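Local coordinates for hypothetical protein (PDB 4I17), which is of unknown function but, as an exported tetratricopeptide-repeat protein built of stacked helical hairpins, may serve as a scaffold for binding other proteins, at residues K114-Y119 against Y140-D145; A155-G160 against T214-M219; P176-S179 against K184-S187. One frame throughout, in Å; residues are numbered along the deposited sequence.

The three contacts follow the helical array toward its C-terminal end. Contact 1, between helices 110-129 and 133-143, has its centre about 5 Å from the centre of the chain, whereas contact 2 lies about 20 Å out and contact 3 about 41 Å. Contacts 1 and 2 have centres about 16 Å apart yet touch directly, because helix 149-174 packs on helix 133-143 and the residues just after it: T144 CG2 meets A155 CB at 3.6 Å, and Y140 packs on L159 and S158. Contact 3 is nested within the chain segment closed by contact 2, in the loop between helices 149-174 and 182-209; their nearest atoms are about 18 Å apart.

Contact 1. Residues K114-Y119 against Y140-D145; sequences KLYAIY and YKHATD
Y116 reaches from helix 110-129 to the C-terminal end of helix 133-143, joining two consecutive antiparallel helices of the tetratricopeptide-repeat array. Y116 OH and D145 OD2 are 3.0 Å apart, a likely but unsettled hydrogen bond, with carboxylate and ring planes turned 40° from each other. Two oxygens line the edge of the ring: D145 OD2 lies by the hydroxyl end and H142 O beside CE2, 3.3 Å from that Y116 carbon, both near the ring plane. Tyrosine suits this place because it is long enough to span the gap and ends in a polar group. With CG anti to the backbone N (chi1 -179°), the ring extends toward the partner helix. Small residues let the backbones close in beside it: A117 CA and A143 CA are 4.7 Å apart, and A143 CB rests 4.0 Å from A117 O.

In the next shell, Y120 stacks on H142 and meets Y116 edge-to-face, while I96 and T100 of helix 92-105 touch Y116. The histidine may also contribute to placing the carboxylate, since H142 ND1 offers D145 OD2 a second, weak bond at 3.5 Å.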
# COMPACT_ATOMS: atom_id res chain seq x y z
N LYS A 114 2.90 -3.60 5.23
CA LYS A 114 3.10 -2.19 5.56
C LYS A 114 3.07 -1.34 4.30
O LYS A 114 2.34 -0.38 4.27
CB LYS A 114 4.40 -1.94 6.34
CG LYS A 114 4.36 -2.39 7.80
CD LYS A 114 5.73 -2.20 8.46
CE LYS A 114 5.73 -2.55 9.93
NZ LYS A 114 5.58 -4.00 10.18
N LEU A 115 3.82 -1.73 3.25
CA LEU A 115 3.84 -0.96 2.00
C LEU A 115 2.47 -0.88 1.32
O LEU A 115 2.08 0.19 0.82
CB LEU A 115 4.87 -1.56 1.04
CG LEU A 115 6.29 -1.57 1.59
CD1 LEU A 115 7.20 -2.49 0.76
CD2 LEU A 115 6.85 -0.16 1.70
N TYR A 116 1.76 -2.00 1.29
CA TYR A 116 0.43 -2.09 0.69
C TYR A 116 -0.53 -1.15 1.42
O TYR A 116 -1.25 -0.36 0.81
CB TYR A 116 -0.06 -3.55 0.81
CG TYR A 116 -1.42 -3.80 0.20
CD1 TYR A 116 -1.56 -4.18 -1.13
CD2 TYR A 116 -2.58 -3.68 0.97
CE1 TYR A 116 -2.81 -4.43 -1.68
CE2 TYR A 116 -3.85 -3.88 0.41
CZ TYR A 116 -3.95 -4.30 -0.91
OH TYR A 116 -5.18 -4.53 -1.46
N ALA A 117 -0.58 -1.29 2.74
CA ALA A 117 -1.49 -0.49 3.54
C ALA A 117 -1.10 0.99 3.47
O ALA A 117 -2.00 1.81 3.38
CB ALA A 117 -1.50 -0.98 4.97
N ILE A 118 0.21 1.33 3.50
CA ILE A 118 0.60 2.76 3.46
C ILE A 118 0.13 3.37 2.13
O ILE A 118 -0.37 4.50 2.11
CB ILE A 118 2.12 2.93 3.71
CG1 ILE A 118 2.38 2.72 5.22
CG2 ILE A 118 2.66 4.32 3.25
CD1 ILE A 118 3.77 2.33 5.57
N TYR A 119 0.27 2.62 1.05
CA TYR A 119 -0.13 3.12 -0.27
C TYR A 119 -1.61 3.54 -0.28
O TYR A 119 -1.97 4.65 -0.73
CB TYR A 119 0.11 2.05 -1.34
CG TYR A 119 -0.39 2.48 -2.69
CD1 TYR A 119 0.41 3.26 -3.53
CD2 TYR A 119 -1.68 2.17 -3.11
CE1 TYR A 119 -0.08 3.71 -4.77
CE2 TYR A 119 -2.17 2.62 -4.34
CZ TYR A 119 -1.35 3.37 -5.17
OH TYR A 119 -1.80 3.78 -6.40
N TYR A 140 -9.47 3.46 1.47
CA TYR A 140 -9.32 2.99 2.85
C TYR A 140 -9.83 1.55 3.00
O TYR A 140 -9.23 0.80 3.75
CB TYR A 140 -10.05 3.88 3.84
CG TYR A 140 -9.52 5.30 3.94
CD1 TYR A 140 -8.16 5.56 4.09
CD2 TYR A 140 -10.41 6.38 4.03
CE1 TYR A 140 -7.69 6.85 4.30
CE2 TYR A 140 -9.94 7.68 4.23
CZ TYR A 140 -8.58 7.91 4.36
OH TYR A 140 -8.10 9.17 4.60
N LYS A 141 -10.89 1.15 2.26
CA LYS A 141 -11.37 -0.24 2.32
C LYS A 141 -10.32 -1.22 1.85
O LYS A 141 -10.16 -2.30 2.45
CB LYS A 141 -12.65 -0.42 1.49
CG LYS A 141 -13.85 0.13 2.24
CD LYS A 141 -15.08 -0.69 1.94
CE LYS A 141 -16.24 -0.25 2.79
NZ LYS A 141 -17.01 -1.38 3.38
N HIS A 142 -9.55 -0.85 0.80
CA HIS A 142 -8.45 -1.71 0.34
C HIS A 142 -7.38 -1.86 1.40
O HIS A 142 -6.80 -2.94 1.54
CB HIS A 142 -7.82 -1.16 -0.93
CG HIS A 142 -8.60 -1.45 -2.17
ND1 HIS A 142 -8.63 -2.72 -2.72
CD2 HIS A 142 -9.28 -0.60 -2.98
CE1 HIS A 142 -9.35 -2.62 -3.84
NE2 HIS A 142 -9.78 -1.37 -4.03
N ALA A 143 -7.14 -0.81 2.21
CA ALA A 143 -6.12 -0.93 3.27
C ALA A 143 -6.60 -1.89 4.38
O ALA A 143 -5.78 -2.32 5.17
CB ALA A 143 -5.78 0.44 3.86
N THR A 144 -7.90 -2.24 4.42
CA THR A 144 -8.41 -3.21 5.42
C THR A 144 -8.13 -4.66 4.96
O THR A 144 -8.35 -5.57 5.76
CB THR A 144 -9.93 -3.02 5.74
OG1 THR A 144 -10.72 -3.46 4.63
CG2 THR A 144 -10.31 -1.61 6.11
N ASP A 145 -7.63 -4.88 3.71
CA ASP A 145 -7.30 -6.22 3.14
C ASP A 145 -6.06 -6.88 3.78
O ASP A 145 -5.77 -8.04 3.48
CB ASP A 145 -7.06 -6.16 1.62
CG ASP A 145 -8.19 -5.61 0.76
OD1 ASP A 145 -9.35 -5.60 1.23
OD2 ASP A 145 -7.91 -5.21 -0.40

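Contact 2. Residues A155-G160 against T214-M219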
# COMPACT_ATOMS: atom_id res chain seq x y z
N ALA A 155 -7.12 1.74 9.17
CA ALA A 155 -7.93 1.94 7.95
C ALA A 155 -9.40 2.15 8.39
O ALA A 155 -10.09 3.01 7.83
CB ALA A 155 -7.79 0.73 7.04
N LEU A 156 -9.87 1.38 9.39
CA LEU A 156 -11.26 1.52 9.92
C LEU A 156 -11.43 2.83 10.63
O LEU A 156 -12.48 3.47 10.49
CB LEU A 156 -11.58 0.35 10.86
CG LEU A 156 -11.70 -0.98 10.15
CD1 LEU A 156 -11.66 -2.11 11.15
CD2 LEU A 156 -12.96 -1.08 9.30
N TYR A 157 -10.42 3.26 11.41
CA TYR A 157 -10.49 4.56 12.09
C TYR A 157 -10.55 5.71 11.04
O TYR A 157 -11.35 6.65 11.20
CB TYR A 157 -9.24 4.65 12.98
CG TYR A 157 -9.08 5.82 13.92
CD1 TYR A 157 -10.14 6.69 14.20
CD2 TYR A 157 -7.88 6.03 14.60
CE1 TYR A 157 -9.98 7.76 15.08
CE2 TYR A 157 -7.71 7.10 15.47
CZ TYR A 157 -8.77 7.95 15.72
OH TYR A 157 -8.57 8.95 16.62
N SER A 158 -9.76 5.60 9.94
CA SER A 158 -9.78 6.60 8.85
C SER A 158 -11.18 6.63 8.20
O SER A 158 -11.68 7.71 7.95
CB SER A 158 -8.73 6.25 7.80
OG SER A 158 -7.43 6.41 8.34
N LEU A 159 -11.82 5.45 8.03
CA LEU A 159 -13.20 5.38 7.47
C LEU A 159 -14.19 6.02 8.43
O LEU A 159 -15.10 6.72 7.99
CB LEU A 159 -13.56 3.92 7.20
CG LEU A 159 -12.90 3.38 5.92
CD1 LEU A 159 -12.78 1.86 5.96
CD2 LEU A 159 -13.69 3.84 4.66
N GLY A 160 -14.02 5.79 9.72
CA GLY A 160 -14.88 6.40 10.73
C GLY A 160 -14.80 7.91 10.70
O GLY A 160 -15.83 8.60 10.70
N THR A 214 -7.81 4.28 23.03
CA THR A 214 -8.92 4.98 23.70
C THR A 214 -9.48 6.15 22.92
O THR A 214 -10.68 6.44 23.05
CB THR A 214 -8.51 5.42 25.10
OG1 THR A 214 -7.32 6.20 24.99
CG2 THR A 214 -8.28 4.23 26.04
N GLU A 215 -8.68 6.78 22.05
CA GLU A 215 -9.20 7.90 21.26
C GLU A 215 -10.23 7.43 20.24
O GLU A 215 -11.13 8.18 19.91
CB GLU A 215 -8.06 8.65 20.55
CG GLU A 215 -7.26 9.52 21.50
CD GLU A 215 -5.89 10.00 21.06
OE1 GLU A 215 -5.71 10.30 19.85
OE2 GLU A 215 -5.01 10.15 21.94
N ILE A 216 -10.13 6.18 19.75
CA ILE A 216 -11.12 5.67 18.80
C ILE A 216 -12.46 5.51 19.50
O ILE A 216 -13.48 5.89 18.94
CB ILE A 216 -10.67 4.35 18.14
CG1 ILE A 216 -9.26 4.46 17.55
CG2 ILE A 216 -11.69 3.95 17.06
CD1 ILE A 216 -8.74 3.19 16.84
N LYS A 217 -12.45 5.01 20.73
CA LYS A 217 -13.68 4.85 21.52
C LYS A 217 -14.30 6.22 21.76
O LYS A 217 -15.52 6.40 21.63
CB LYS A 217 -13.36 4.11 22.84
CG LYS A 217 -14.57 3.82 23.73
CD LYS A 217 -15.45 2.67 23.24
CE LYS A 217 -16.78 2.70 23.98
NZ LYS A 217 -17.65 1.57 23.57
N GLN A 218 -13.47 7.22 22.08
CA GLN A 218 -13.97 8.57 22.33
C GLN A 218 -14.61 9.14 21.07
O GLN A 218 -15.68 9.75 21.14
CB GLN A 218 -12.83 9.47 22.82
CG GLN A 218 -12.48 9.22 24.28
CD GLN A 218 -13.28 10.07 25.25
OE1 GLN A 218 -13.96 9.57 26.15
NE2 GLN A 218 -13.18 11.37 25.11
N MSE A 219 -14.00 8.91 19.92
CA MSE A 219 -14.63 9.45 18.72
C MSE A 219 -15.93 8.71 18.40
O MSE A 219 -16.90 9.36 18.00
CB MSE A 219 -13.70 9.43 17.51
CG MSE A 219 -14.45 9.81 16.25
SE MSE A 219 -13.32 9.94 14.78
CE MSE A 219 -12.66 11.77 15.10
O HOH W 1 -6.09 8.83 17.70
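A single water joins Y157 to E215: it lies 2.7 Å from Y157 OH and donates to E215 OE1 at 2.6 Å. The water sits in the plane of the tyrosine ring, at its hydroxyl end. The glutamate reaches it with a chain extended beyond CG, while its CB lies beside the tyrosine hydroxyl. A long acidic side chain fits this exposed border, where the carboxylate can accept from the water and remain near solvent.

Beneath this polar bridge the contact is apolar. I216 lays CG1 over the centre of the Y157 ring in a CH-pi contact, 3.7 Å from the centroid and 13° off the normal, and CD1 extends the cover toward CG and CD2. With CG1 anti to its own carbonyl carbon (chi1 -52°), the isoleucine turns its longer branch onto the ring. M219, a selenomethionine, approaches differently: in the conformer given, its SE lies in the ring plane, 4.0 Å from Y157 CE1, a Met-aromatic contact at the edge that may not hold in the alternate conformer.

The segments 155-160 and 214-219 run at 27° to each other, their axes 11.2 Å apart, a separation that the large tyrosine spans. Helix 214-224 packs on helix 149-174 in the tetratricopeptide-repeat-type helical array, and L203 of the intervening helix 182-209 also touches Y157. T153 adds to the bed of I216. An aromatic with a polar end suits such a half-buried seam: dispersion over its face favours the ring, while the hydroxyl meets the E215 carboxylate through water.

Contact 3. Residues P176-S179 against K184-S187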
# COMPACT_ATOMS: atom_id res chain seq x y z
N PRO A 176 -29.57 25.97 8.10
CA PRO A 176 -30.39 27.08 7.60
C PRO A 176 -31.69 26.65 6.93
O PRO A 176 -32.58 27.47 6.71
CB PRO A 176 -29.47 27.73 6.55
CG PRO A 176 -28.12 27.25 6.86
CD PRO A 176 -28.28 25.89 7.39
N LEU A 177 -31.82 25.36 6.60
CA LEU A 177 -32.99 24.84 5.89
C LEU A 177 -34.13 24.52 6.82
O LEU A 177 -35.24 24.35 6.35
CB LEU A 177 -32.60 23.55 5.13
CG LEU A 177 -31.40 23.61 4.18
CD1 LEU A 177 -31.07 22.22 3.63
CD2 LEU A 177 -31.66 24.57 3.03
N ALA A 178 -33.86 24.35 8.12
CA ALA A 178 -34.88 23.93 9.08
C ALA A 178 -36.13 24.81 9.05
O ALA A 178 -37.22 24.28 9.19
CB ALA A 178 -34.30 23.88 10.49
N SER A 179 -35.97 26.13 8.81
CA SER A 179 -37.10 27.06 8.78
C SER A 179 -37.28 27.71 7.40
O SER A 179 -38.02 28.68 7.27
CB SER A 179 -36.94 28.14 9.85
OG SER A 179 -36.79 27.58 11.14
N LYS A 184 -35.93 19.90 1.80
CA LYS A 184 -34.49 19.69 1.66
C LYS A 184 -33.87 19.39 3.01
O LYS A 184 -32.98 18.55 3.10
CB LYS A 184 -33.84 20.93 1.02
CG LYS A 184 -32.41 20.62 0.63
CD LYS A 184 -31.81 21.62 -0.34
CE LYS A 184 -30.40 21.17 -0.64
NZ LYS A 184 -29.65 22.18 -1.43
N TYR A 185 -34.37 20.02 4.08
CA TYR A 185 -33.87 19.71 5.43
C TYR A 185 -34.06 18.22 5.76
O TYR A 185 -33.14 17.60 6.29
CB TYR A 185 -34.65 20.54 6.47
CG TYR A 185 -34.23 20.26 7.90
CD1 TYR A 185 -33.04 20.77 8.40
CD2 TYR A 185 -35.05 19.55 8.76
CE1 TYR A 185 -32.66 20.54 9.73
CE2 TYR A 185 -34.69 19.34 10.09
CZ TYR A 185 -33.50 19.83 10.57
OH TYR A 185 -33.14 19.60 11.87
N ALA A 186 -35.23 17.63 5.43
CA ALA A 186 -35.44 16.20 5.72
C ALA A 186 -34.48 15.33 4.90
O ALA A 186 -33.92 14.36 5.43
CB ALA A 186 -36.89 15.81 5.45
N SER A 187 -34.24 15.72 3.63
CA SER A 187 -33.31 15.00 2.74
C SER A 187 -31.90 15.03 3.31
O SER A 187 -31.24 13.98 3.41
CB SER A 187 -33.34 15.61 1.34
OG SER A 187 -32.46 14.93 0.46
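K184 meets L177 through the aliphatic part of its side chain: K184 CG lies 3.7 Å from L177 CD1, with CB and CD close to the same methyl. The two side chains pass at a slant. Lysine suits this exposed margin because its methylenes can cover a leucine branch while the extended chain carries the ammonium group away from the apolar contact. Its backbone N is bonded to N181 OD1, which ties the first turn of helix 182-209 to the residue just before it.

Y185 comes next and faces the loop directly. Its CB packs 3.9 Å from L177 CB, where L177 CA and Y185 CA are 5.2 Å apart. The segment 176-179 belongs to the loop linking helices 149-174 and 182-209, so the contact folds this connection back onto the first turns of helix 182-209, in the tetratricopeptide-repeat-type array of consecutive helices. A chi1 of 178° swings the ring away from its own backbone N and across A178. A178 CA sits over one face in a CH-pi contact, 4.0 Å from the centroid and 22° off the normal, shifted toward the rim. The small alanine lets backbone and ring come this close, and A178 CB touches Y185 CE1 at 3.8 Å.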